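Local coordinates for protein mandalate racemase/muconate lactonizing enzyme (Unidentified, PDB 4E4U) that is a putative member of the mandelate racemase/muconate lactonizing enzyme family of the enolase superfamily and probably acts on a carboxylate substrate, its exact reaction unknown, at residues A[126-132]-A[331-337]; A[157-161]-A[353-357]. One frame throughout, in Å; residues are numbered along the deposited sequence. Where two conformers were deposited one is given.

Contact 1: A[126-132]-A[331-337]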
loop_
_atom_site.group_PDB
_atom_site.type_symbol
_atom_site.label_atom_id
_atom_site.label_comp_id
_atom_site.label_asym_id
_atom_site.label_seq_id
_atom_site.Cartn_x
_atom_site.Cartn_y
_atom_site.Cartn_z
ATOM N N ARG A 126 -6.853 -12.948 -36.188
ATOM C CA ARG A 126 -6.651 -11.557 -36.558
ATOM C C ARG A 126 -5.152 -11.260 -36.579
ATOM O O ARG A 126 -4.414 -11.667 -35.677
ATOM C CB ARG A 126 -7.356 -10.638 -35.556
ATOM C CG ARG A 126 -7.334 -9.168 -35.943
ATOM C CD ARG A 126 -7.855 -8.298 -34.814
ATOM N NE ARG A 126 -7.809 -6.885 -35.174
ATOM C CZ ARG A 126 -8.002 -5.885 -34.322
ATOM N NH1 ARG A 126 -8.259 -6.136 -33.041
ATOM N NH2 ARG A 126 -7.932 -4.628 -34.750
ATOM N N SER A 127 -4.700 -10.554 -37.608
ATOM C CA SER A 127 -3.280 -10.251 -37.722
ATOM C C SER A 127 -3.018 -8.780 -38.021
ATOM O O SER A 127 -3.927 -8.031 -38.375
ATOM C CB SER A 127 -2.623 -11.130 -38.784
ATOM O OG SER A 127 -2.994 -10.708 -40.077
ATOM N N TYR A 128 -1.767 -8.368 -37.858
ATOM C CA TYR A 128 -1.359 -7.030 -38.243
ATOM C C TYR A 128 0.008 -7.106 -38.875
ATOM O O TYR A 128 0.695 -8.121 -38.751
ATOM C CB TYR A 128 -1.315 -6.098 -37.042
ATOM C CG TYR A 128 -0.163 -6.289 -36.078
ATOM C CD1 TYR A 128 1.043 -5.617 -36.261
ATOM C CD2 TYR A 128 -0.309 -7.067 -34.940
ATOM C CE1 TYR A 128 2.088 -5.740 -35.341
ATOM C CE2 TYR A 128 0.729 -7.203 -34.022
ATOM C CZ TYR A 128 1.923 -6.536 -34.223
ATOM O OH TYR A 128 2.951 -6.652 -33.313
ATOM N N THR A 129 0.412 -6.031 -39.541
ATOM C CA THR A 129 1.786 -5.929 -40.004
ATOM C C THR A 129 2.358 -4.544 -39.731
ATOM O O THR A 129 1.620 -3.558 -39.638
ATOM C CB THR A 129 1.914 -6.265 -41.511
ATOM O OG1 THR A 129 3.296 -6.232 -41.897
ATOM C CG2 THR A 129 1.115 -5.281 -42.364
ATOM N N TYR A 130 3.677 -4.479 -39.573
ATOM C CA TYR A 130 4.385 -3.216 -39.698
ATOM C C TYR A 130 4.146 -2.660 -41.092
ATOM O O TYR A 130 3.969 -3.412 -42.060
ATOM C CB TYR A 130 5.890 -3.428 -39.541
ATOM C CG TYR A 130 6.477 -3.001 -38.218
ATOM C CD1 TYR A 130 6.439 -1.677 -37.806
ATOM C CD2 TYR A 130 7.093 -3.926 -37.390
ATOM C CE1 TYR A 130 6.988 -1.285 -36.600
ATOM C CE2 TYR A 130 7.647 -3.547 -36.183
ATOM C CZ TYR A 130 7.589 -2.223 -35.791
ATOM O OH TYR A 130 8.136 -1.844 -34.586
ATOM N N LEU A 131 4.164 -1.338 -41.195
ATOM C CA LEU A 131 4.149 -0.681 -42.489
ATOM C C LEU A 131 5.554 -0.726 -43.083
ATOM O O LEU A 131 6.539 -0.391 -42.408
ATOM C CB LEU A 131 3.682 0.766 -42.340
ATOM C CG LEU A 131 2.282 0.933 -41.746
ATOM C CD1 LEU A 131 1.926 2.410 -41.574
ATOM C CD2 LEU A 131 1.250 0.225 -42.614
ATOM N N TYR A 132 5.650 -1.145 -44.343
ATOM C CA TYR A 132 6.931 -1.177 -45.051
ATOM C C TYR A 132 6.893 -0.293 -46.296
ATOM O O TYR A 132 6.962 -0.793 -47.425
ATOM C CB TYR A 132 7.293 -2.613 -45.442
ATOM C CG TYR A 132 7.603 -3.512 -44.265
ATOM C CD1 TYR A 132 8.880 -3.566 -43.722
ATOM C CD2 TYR A 132 6.619 -4.313 -43.699
ATOM C CE1 TYR A 132 9.163 -4.391 -42.644
ATOM C CE2 TYR A 132 6.889 -5.136 -42.631
ATOM C CZ TYR A 132 8.160 -5.176 -42.102
ATOM O OH TYR A 132 8.414 -6.008 -41.032
ATOM N N LEU A 331 -5.572 -11.461 -28.653
ATOM C CA LEU A 331 -5.943 -10.200 -29.309
ATOM C C LEU A 331 -5.630 -10.199 -30.801
ATOM O O LEU A 331 -6.517 -10.004 -31.630
ATOM C CB LEU A 331 -5.224 -9.024 -28.642
ATOM C CG LEU A 331 -5.361 -7.635 -29.278
ATOM C CD1 LEU A 331 -6.826 -7.208 -29.370
ATOM C CD2 LEU A 331 -4.555 -6.596 -28.506
ATOM N N ILE A 332 -4.364 -10.415 -31.148
ATOM C CA ILE A 332 -3.923 -10.273 -32.533
ATOM C C ILE A 332 -2.533 -10.885 -32.666
ATOM O O ILE A 332 -1.788 -10.956 -31.686
ATOM C CB ILE A 332 -3.911 -8.769 -32.932
ATOM C CG1 ILE A 332 -3.913 -8.568 -34.450
ATOM C CG2 ILE A 332 -2.771 -8.020 -32.231
ATOM C CD1 ILE A 332 -4.228 -7.127 -34.830
ATOM N N GLN A 333 -2.185 -11.321 -33.874
ATOM C CA GLN A 333 -0.892 -11.951 -34.131
ATOM C C GLN A 333 -0.082 -11.114 -35.100
ATOM O O GLN A 333 -0.551 -10.782 -36.185
ATOM C CB GLN A 333 -1.082 -13.360 -34.700
ATOM C CG GLN A 333 0.196 -14.004 -35.237
ATOM C CD GLN A 333 1.216 -14.317 -34.156
ATOM O OE1 GLN A 333 0.908 -14.990 -33.171
ATOM N NE2 GLN A 333 2.441 -13.834 -34.338
ATOM N N GLU A 334 1.140 -10.780 -34.709
ATOM C CA GLU A 334 2.020 -10.047 -35.594
ATOM C C GLU A 334 2.348 -10.890 -36.811
ATOM O O GLU A 334 2.729 -12.063 -36.694
ATOM C CB GLU A 334 3.315 -9.647 -34.885
ATOM C CG GLU A 334 4.216 -8.761 -35.748
ATOM C CD GLU A 334 5.240 -7.984 -34.941
ATOM O OE1 GLU A 334 5.551 -8.407 -33.807
ATOM O OE2 GLU A 334 5.722 -6.941 -35.440
ATOM N N SER A 335 2.189 -10.289 -37.982
ATOM C CA SER A 335 2.561 -10.925 -39.233
ATOM C C SER A 335 3.593 -10.087 -39.946
ATOM O O SER A 335 3.599 -8.863 -39.829
ATOM C CB SER A 335 1.334 -11.117 -40.114
ATOM O OG SER A 335 0.415 -11.958 -39.459
ATOM N N ILE A 336 4.483 -10.749 -40.674
ATOM C CA ILE A 336 5.462 -10.033 -41.472
ATOM C C ILE A 336 4.874 -9.928 -42.869
ATOM O O ILE A 336 4.923 -10.871 -43.658
ATOM C CB ILE A 336 6.839 -10.708 -41.433
ATOM C CG1 ILE A 336 7.351 -10.709 -39.985
ATOM C CG2 ILE A 336 7.810 -9.974 -42.339
ATOM C CD1 ILE A 336 8.664 -11.429 -39.761
ATOM N N MET A 337 4.267 -8.773 -43.137
ATOM C CA MET A 337 3.439 -8.580 -44.326
ATOM C C MET A 337 2.418 -9.713 -44.408
ATOM O O MET A 337 1.727 -9.960 -43.420
ATOM C CB MET A 337 4.298 -8.402 -45.579
ATOM C CG MET A 337 5.150 -7.144 -45.456
ATOM S SD MET A 337 6.075 -6.671 -46.903
ATOM C CE MET A 337 7.219 -8.013 -46.957
HETATM O O HOH W 1 -9.063 -8.684 -31.557
HETATM O O HOH W 2 5.393 -6.846 -39.192
#

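Contact 2: A[157-161]-A[353-357]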
loop_
_atom_site.group_PDB
_atom_site.type_symbol
_atom_site.label_atom_id
_atom_site.label_comp_id
_atom_site.label_asym_id
_atom_site.label_seq_id
_atom_site.Cartn_x
_atom_site.Cartn_y
_atom_site.Cartn_z
ATOM N N LYS A 157 -6.789 -2.417 -47.861
ATOM C CA LYS A 157 -7.363 -3.046 -49.054
ATOM C C LYS A 157 -7.098 -4.554 -49.076
ATOM O O LYS A 157 -7.918 -5.326 -49.574
ATOM C CB LYS A 157 -6.830 -2.392 -50.333
ATOM C CG LYS A 157 -7.325 -0.970 -50.547
ATOM C CD LYS A 157 -6.681 -0.332 -51.764
ATOM C CE LYS A 157 -6.809 1.178 -51.705
ATOM N NZ LYS A 157 -6.088 1.836 -52.827
ATOM N N LEU A 158 -5.957 -4.970 -48.530
ATOM C CA LEU A 158 -5.639 -6.395 -48.433
ATOM C C LEU A 158 -6.502 -7.090 -47.387
ATOM O O LEU A 158 -6.652 -8.317 -47.418
ATOM C CB LEU A 158 -4.170 -6.611 -48.078
ATOM C CG LEU A 158 -3.080 -6.127 -49.026
ATOM C CD1 LEU A 158 -1.741 -6.509 -48.434
ATOM C CD2 LEU A 158 -3.242 -6.737 -50.400
ATOM N N GLY A 159 -7.042 -6.317 -46.446
ATOM C CA GLY A 159 -7.894 -6.861 -45.404
ATOM C C GLY A 159 -7.373 -6.694 -43.987
ATOM O O GLY A 159 -8.048 -7.098 -43.039
ATOM N N PHE A 160 -6.183 -6.117 -43.825
ATOM C CA PHE A 160 -5.645 -5.881 -42.485
ATOM C C PHE A 160 -6.543 -4.957 -41.672
ATOM O O PHE A 160 -7.079 -3.967 -42.189
ATOM C CB PHE A 160 -4.247 -5.262 -42.548
ATOM C CG PHE A 160 -3.138 -6.259 -42.757
ATOM C CD1 PHE A 160 -2.755 -7.116 -41.732
ATOM C CD2 PHE A 160 -2.464 -6.322 -43.969
ATOM C CE1 PHE A 160 -1.722 -8.018 -41.909
ATOM C CE2 PHE A 160 -1.426 -7.229 -44.155
ATOM C CZ PHE A 160 -1.059 -8.077 -43.124
ATOM N N THR A 161 -6.687 -5.289 -40.392
ATOM C CA THR A 161 -7.502 -4.514 -39.457
ATOM C C THR A 161 -6.656 -3.793 -38.406
ATOM O O THR A 161 -7.195 -3.245 -37.444
ATOM C CB THR A 161 -8.524 -5.405 -38.732
ATOM O OG1 THR A 161 -7.831 -6.400 -37.970
ATOM C CG2 THR A 161 -9.438 -6.085 -39.733
ATOM N N TRP A 353 -2.526 -16.857 -45.244
ATOM C CA TRP A 353 -3.034 -15.553 -44.838
ATOM C C TRP A 353 -4.120 -15.147 -45.822
ATOM O O TRP A 353 -3.918 -15.211 -47.037
ATOM C CB TRP A 353 -1.898 -14.524 -44.862
ATOM C CG TRP A 353 -2.241 -13.178 -44.276
ATOM C CD1 TRP A 353 -1.975 -12.746 -43.007
ATOM C CD2 TRP A 353 -2.902 -12.084 -44.935
ATOM N NE1 TRP A 353 -2.429 -11.462 -42.841
ATOM C CE2 TRP A 353 -3.000 -11.035 -44.007
ATOM C CE3 TRP A 353 -3.418 -11.902 -46.223
ATOM C CZ2 TRP A 353 -3.596 -9.814 -44.322
ATOM C CZ3 TRP A 353 -4.008 -10.687 -46.532
ATOM C CH2 TRP A 353 -4.088 -9.658 -45.589
ATOM N N GLU A 354 -5.275 -14.743 -45.302
ATOM C CA GLU A 354 -6.394 -14.320 -46.143
ATOM C C GLU A 354 -7.178 -13.194 -45.504
ATOM O O GLU A 354 -7.630 -13.326 -44.365
ATOM C CB GLU A 354 -7.369 -15.475 -46.365
ATOM C CG GLU A 354 -6.836 -16.643 -47.127
ATOM C CD GLU A 354 -7.905 -17.679 -47.407
ATOM O OE1 GLU A 354 -7.590 -18.665 -48.091
ATOM O OE2 GLU A 354 -9.051 -17.509 -46.938
ATOM N N ASP A 355 -7.345 -12.099 -46.243
ATOM C CA ASP A 355 -8.246 -11.015 -45.858
ATOM C C ASP A 355 -8.041 -10.543 -44.417
ATOM O O ASP A 355 -9.010 -10.314 -43.688
ATOM C CB ASP A 355 -9.703 -11.444 -46.071
ATOM C CG ASP A 355 -10.656 -10.264 -46.157
ATOM O OD1 ASP A 355 -10.182 -9.139 -46.405
ATOM O OD2 ASP A 355 -11.879 -10.471 -46.009
ATOM N N GLY A 356 -6.786 -10.410 -43.996
ATOM C CA GLY A 356 -6.494 -9.894 -42.670
ATOM C C GLY A 356 -6.254 -10.939 -41.601
ATOM O O GLY A 356 -5.888 -10.588 -40.481
ATOM N N TYR A 357 -6.449 -12.212 -41.935
ATOM C CA TYR A 357 -6.347 -13.272 -40.940
ATOM C C TYR A 357 -5.362 -14.358 -41.322
ATOM O O TYR A 357 -5.198 -14.677 -42.493
ATOM C CB TYR A 357 -7.703 -13.939 -40.709
ATOM C CG TYR A 357 -8.817 -12.999 -40.347
ATOM C CD1 TYR A 357 -9.575 -12.392 -41.340
ATOM C CD2 TYR A 357 -9.130 -12.731 -39.018
ATOM C CE1 TYR A 357 -10.604 -11.536 -41.032
ATOM C CE2 TYR A 357 -10.170 -11.864 -38.693
ATOM C CZ TYR A 357 -10.902 -11.273 -39.713
ATOM O OH TYR A 357 -11.943 -10.413 -39.437
HETATM O O HOH W 3 -6.312 -7.990 -39.500
#

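Contact 1: A[126-132]-A[331-337]
Y128 and E334 meet in the tightly packed middle of this pair of parallel strands. E334 CA lies over one face of the Y128 ring, 3.8 Å from its centroid. The E334 side chain runs on past the phenol, and its carboxylate carbon CD comes 3.1 Å from Y128 OH. K164 takes a hydrogen bond with Y128 OH, and the backbone N of L310 binds E334 OE1. Three backbone bonds join the strands. Q333 N reaches R126 O, Y128 N reaches Q333 O at 3.2 Å, and S335 N reaches Y128 O at 2.7 Å. Strand 125-130, the first of the barrel, pairs here with strand 333-335, the last, and closes the TIM barrel as in the enolase superfamily. I332 CD1 sits over one face of the R126 guanidinium, 3.6 Å from NE. T161 holds NE by a hydrogen bond and D203 holds NH2 by a salt bridge. R126 NH1 reaches L331 O through a water; another water links Y130 N to S335 O. T129 OG1 lies anti to the backbone N (chi1 -176°) and accepts M337 N at 3.0 Å. The looser end is the exposed M337. Its CG touches Y132 CD2 at 3.6 Å, and its sulfur makes an oblique Met-aromatic contact with that ring. The M337 side chain is about 5 Å from a bound dithiol, probably from the crystallisation liquor, whose pocket includes Y132.

Contact 2: A[157-161]-A[353-357]
This is a turn-to-helix-end contact at the rim of the barrel, packed through aromatic rings and backbone without a direct hydrogen bond. The helix ending at L158 closes with a Schellman motif at G159. Facing it is the type I' turn from E354 to Y357. W353 carries the apolar part. Its CG stands anti to the backbone N (chi1 -172°), which sends the indole across to F160. CZ2 of W353 lies over the centre of the F160 ring, 3.3 Å from F160 CZ, with the ring planes inclined at 44°. The far edge of the indole meets the helix end: W353 CH2 is 3.4 Å from L158 O, near the indole plane. L158 O also receives a CA-H...O contact from D355 CA at 3.5 Å. The two glycines pass close together, with G356 CA 3.2 Å from G159 O. Both have positive phi. Further along, a water bridges T161 N and G356 O. K398 NZ of the second subunit donates to two acceptors, G159 O and D355 O, 3.4 Å apart. The L158 side chain is about 3 Å from a bound dithiol, probably from the crystallisation liquor, and belongs to its pocket. W353 NE1 is held by S127 of strand 125-130. The contact thus sits between helix 145-158 and the hairpin of strands 352-354 and 357-359, with F160 leaning on strand 125-130.

In the fold
The centres of the two contacts lie about 9 Å apart, on the same side of the chain's centre, and contact 1 is the deeper. Their segments alternate along the chain: 126-132, 157-161, 331-337, 353-357. Helix 145-158 follows strand 125-130, and strand 162-165, which pairs with strand 125-130, begins directly after T161. The contacts touch directly. R126 NE lies 2.8 Å from T161 OG1, probably a hydrogen bond, and M337 O packs against F160 CZ. Both contacts therefore bring late parts of the chain back to the barrel's start. Both also touch the second subunit, so the barrel seam lies near a subunit interface.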